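Local coordinates for putative alpha-galactosidase/melibiase (Bacteroides fragilis, PDB 4OGZ), which probably hydrolyses terminal, non-reducing alpha-D-galactose residues of alpha-galactosides, as a glycoside hydrolase family 27 enzyme, at residues Leu217-Cys222 and Ile249-Cys254. Sequence-based numbering, arbitrary orientation.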
ATOM      1  N   LEU A 217      -8.712   5.543  -7.396  1.00 12.25           N
ATOM      2  CA  LEU A 217      -9.846   6.157  -6.752  1.00 14.69           C
ATOM      3  C   LEU A 217     -10.222   5.415  -5.471  1.00 16.42           C
ATOM      4  O   LEU A 217     -10.554   4.246  -5.498  1.00 16.17           O
ATOM      5  CB  LEU A 217     -11.062   6.211  -7.675  1.00 13.82           C
ATOM      6  CG  LEU A 217     -12.316   6.797  -7.030  1.00 15.87           C
ATOM      7  CD1 LEU A 217     -12.177   8.281  -6.772  1.00 14.00           C
ATOM      8  CD2 LEU A 217     -13.533   6.553  -7.895  1.00 16.91           C
ATOM      9  N   LYS A 218     -10.213   6.157  -4.366  1.00 15.36           N
ATOM     10  CA  LYS A 218     -10.766   5.713  -3.120  1.00 14.12           C
ATOM     11  C   LYS A 218     -12.200   6.183  -3.141  1.00 13.21           C
ATOM     12  O   LYS A 218     -12.473   7.361  -3.420  1.00 16.41           O
ATOM     13  CB  LYS A 218      -9.941   6.297  -1.962  1.00 14.99           C
ATOM     14  CG  LYS A 218     -10.421   5.932  -0.567  1.00 17.36           C
ATOM     15  CD  LYS A 218      -9.589   6.611   0.495  1.00 17.43           C
ATOM     16  CE  LYS A 218     -10.271   6.511   1.858  1.00 19.32           C
ATOM     17  NZ  LYS A 218      -9.449   7.132   2.973  1.00 23.02           N
ATOM     18  N   TYR A 219     -13.134   5.276  -2.900  1.00 12.82           N
ATOM     19  CA  TYR A 219     -14.564   5.583  -3.047  1.00 12.89           C
ATOM     20  C   TYR A 219     -15.284   5.322  -1.710  1.00 14.13           C
ATOM     21  O   TYR A 219     -15.532   4.196  -1.296  1.00 13.72           O
ATOM     22  CB  TYR A 219     -15.133   4.804  -4.225  1.00 14.50           C
ATOM     23  CG  TYR A 219     -16.403   5.375  -4.867  1.00 14.91           C
ATOM     24  CD1 TYR A 219     -16.501   6.711  -5.189  1.00 13.22           C
ATOM     25  CD2 TYR A 219     -17.459   4.543  -5.202  1.00 15.08           C
ATOM     26  CE1 TYR A 219     -17.615   7.218  -5.814  1.00 14.29           C
ATOM     27  CE2 TYR A 219     -18.585   5.028  -5.855  1.00 15.36           C
ATOM     28  CZ  TYR A 219     -18.673   6.366  -6.161  1.00 15.50           C
ATOM     29  OH  TYR A 219     -19.802   6.851  -6.786  1.00 14.92           O
ATOM     30  N   ASP A 220     -15.588   6.415  -0.996  1.00 16.11           N
ATOM     31  CA  ASP A 220     -16.149   6.343   0.351  1.00 16.56           C
ATOM     32  C   ASP A 220     -17.680   6.169   0.314  1.00 16.63           C
ATOM     33  O   ASP A 220     -18.298   6.265  -0.730  1.00 15.89           O
ATOM     34  CB  ASP A 220     -15.777   7.608   1.144  1.00 18.61           C
ATOM     35  CG  ASP A 220     -15.482   7.337   2.591  1.00 19.24           C
ATOM     36  OD1 ASP A 220     -15.970   6.326   3.163  1.00 19.38           O
ATOM     37  OD2 ASP A 220     -14.738   8.162   3.168  1.00 23.08           O
ATOM     38  N   TYR A 221     -18.271   5.900   1.468  1.00 19.60           N
ATOM     39  CA  TYR A 221     -19.684   5.542   1.547  1.00 18.60           C
ATOM     40  C   TYR A 221     -20.473   6.418   2.543  1.00 19.04           C
ATOM     41  O   TYR A 221     -21.577   6.041   2.947  1.00 24.20           O
ATOM     42  CB  TYR A 221     -19.837   4.015   1.847  1.00 17.40           C
ATOM     43  CG  TYR A 221     -21.157   3.466   1.379  1.00 16.43           C
ATOM     44  CD1 TYR A 221     -21.483   3.480   0.037  1.00 17.98           C
ATOM     45  CD2 TYR A 221     -22.111   2.973   2.265  1.00 18.07           C
ATOM     46  CE1 TYR A 221     -22.710   3.034  -0.422  1.00 17.20           C
ATOM     47  CE2 TYR A 221     -23.341   2.520   1.806  1.00 17.51           C
ATOM     48  CZ  TYR A 221     -23.606   2.535   0.444  1.00 17.85           C
ATOM     49  OH  TYR A 221     -24.807   2.110  -0.089  1.00 19.85           O
ATOM     50  N   CYS A 222     -19.939   7.557   2.963  1.00 19.07           N
ATOM     51  CA  CYS A 222     -20.731   8.463   3.806  1.00 22.98           C
ATOM     52  C   CYS A 222     -21.970   8.886   3.099  1.00 19.91           C
ATOM     53  O   CYS A 222     -21.970   9.003   1.873  1.00 19.54           O
ATOM     54  CB  CYS A 222     -19.966   9.713   4.178  1.00 27.96           C
ATOM     55  SG  CYS A 222     -18.874   9.320   5.522  1.00 43.25           S
ATOM     56  N   ILE A 249      -7.289   2.342 -13.752  1.00 15.46           N
ATOM     57  CA  ILE A 249      -7.506   3.023 -12.463  1.00 13.53           C
ATOM     58  C   ILE A 249      -7.834   2.030 -11.378  1.00 13.80           C
ATOM     59  O   ILE A 249      -8.777   1.211 -11.502  1.00 14.96           O
ATOM     60  CB  ILE A 249      -8.601   4.072 -12.540  1.00 13.00           C
ATOM     61  CG1 ILE A 249      -8.254   5.120 -13.602  1.00 13.25           C
ATOM     62  CG2 ILE A 249      -8.754   4.787 -11.210  1.00 12.07           C
ATOM     63  CD1 ILE A 249      -9.395   6.050 -13.967  1.00 12.65           C
ATOM     64  N   VAL A 250      -7.035   2.078 -10.322  1.00 12.77           N
ATOM     65  CA  VAL A 250      -7.245   1.260  -9.139  1.00 12.58           C
ATOM     66  C   VAL A 250      -8.514   1.716  -8.437  1.00 13.78           C
ATOM     67  O   VAL A 250      -8.750   2.928  -8.218  1.00 13.63           O
ATOM     68  CB  VAL A 250      -6.028   1.319  -8.177  1.00 12.66           C
ATOM     69  CG1 VAL A 250      -6.325   0.649  -6.845  1.00 12.68           C
ATOM     70  CG2 VAL A 250      -4.808   0.685  -8.826  1.00 14.11           C
ATOM     71  N   PHE A 251      -9.321   0.751  -8.034  1.00 13.16           N
ATOM     72  CA  PHE A 251     -10.594   1.035  -7.383  1.00 13.73           C
ATOM     73  C   PHE A 251     -10.510   0.586  -5.920  1.00 13.75           C
ATOM     74  O   PHE A 251     -10.502  -0.605  -5.638  1.00 13.63           O
ATOM     75  CB  PHE A 251     -11.710   0.334  -8.148  1.00 13.78           C
ATOM     76  CG  PHE A 251     -13.103   0.718  -7.725  1.00 14.13           C
ATOM     77  CD1 PHE A 251     -13.385   1.938  -7.170  1.00 12.56           C
ATOM     78  CD2 PHE A 251     -14.146  -0.138  -7.991  1.00 15.11           C
ATOM     79  CE1 PHE A 251     -14.679   2.278  -6.859  1.00 15.33           C
ATOM     80  CE2 PHE A 251     -15.457   0.199  -7.697  1.00 15.38           C
ATOM     81  CZ  PHE A 251     -15.721   1.407  -7.112  1.00 14.77           C
ATOM     82  N   SER A 252     -10.361   1.563  -5.013  1.00 13.60           N
ATOM     83  CA  SER A 252     -10.269   1.316  -3.577  1.00 12.51           C
ATOM     84  C   SER A 252     -11.649   1.560  -3.017  1.00 12.82           C
ATOM     85  O   SER A 252     -12.169   2.690  -3.054  1.00 16.58           O
ATOM     86  CB  SER A 252      -9.210   2.216  -2.922  1.00 14.55           C
ATOM     87  OG  SER A 252      -9.380   2.470  -1.503  1.00 13.93           O
ATOM     88  N   ILE A 253     -12.223   0.499  -2.467  1.00 12.56           N
ATOM     89  CA  ILE A 253     -13.557   0.498  -1.924  1.00 13.66           C
ATOM     90  C   ILE A 253     -13.470   0.800  -0.426  1.00 12.34           C
ATOM     91  O   ILE A 253     -12.666   0.237   0.295  1.00 10.22           O
ATOM     92  CB  ILE A 253     -14.219  -0.839  -2.218  1.00 15.61           C
ATOM     93  CG1 ILE A 253     -14.375  -0.957  -3.771  1.00 19.02           C
ATOM     94  CG2 ILE A 253     -15.553  -1.006  -1.509  1.00 16.55           C
ATOM     95  CD1 ILE A 253     -15.304  -2.060  -4.209  1.00 22.72           C
ATOM     96  N   CYS A 254     -14.321   1.706   0.010  1.00 13.69           N
ATOM     97  CA  CYS A 254     -14.241   2.227   1.372  1.00 13.72           C
ATOM     98  C   CYS A 254     -15.649   2.383   1.941  1.00 14.17           C
ATOM     99  O   CYS A 254     -16.260   3.486   1.896  1.00 14.68           O
ATOM    100  CB  CYS A 254     -13.447   3.533   1.380  1.00 15.26           C
ATOM    101  SG  CYS A 254     -13.252   4.172   3.070  1.00 21.32           S
TER
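The F251 ring meets Y219 with its edge: CE1 lies 3.7 Å from Y219 CB, and Y219 CD2 sits in the plane of the F251 ring. One face of that ring is covered from within its own strand by I253 CG1, 4.1 Å above the ring plane, over its centre. F251 CE1 reaches the Y219 ring obliquely. F251 holds CG anti to its backbone N (chi1 -171°), which carries the ring across to the neighbouring strand, where CD1 also comes near L217 O. Y219, F251 and I253 all touch helix 228-244, the Y219 and I253 side chains at M238 and Y235. This helix links strands 216-220 and 250-254 in a beta-alpha-beta unit of the TIM barrel, and the sheet face bearing L217, Y219, F251 and I253 is the one packed against the helical layer. Parallel register follows from the backbone bonds: L217 N to V250 O (2.7 Å, nearly straight), S252 N to L217 O (2.7 Å), and Y219 N to S252 O. A fourth, C254 N to Y219 O, is weak at 3.1 Å and 130°, while Y219 O is also gripped by the Y235 hydroxyl. The other face carries K218, D220, S252 and C254, directed into the barrel. There K218 CG lies 3.7 Å from S252 OG, and its extended chain takes CE past C254 SG to a salt bridge between NZ and D142. D220 OD1 accepts the Y221 backbone N-H on its anti side, 24° out of the carboxylate plane, while OD2 is hydrogen-bonded to the Y184 hydroxyl; with each oxygen engaged, rotation of the carboxylate is restricted. C254 SG lies 3.5 Å from D220 OD1.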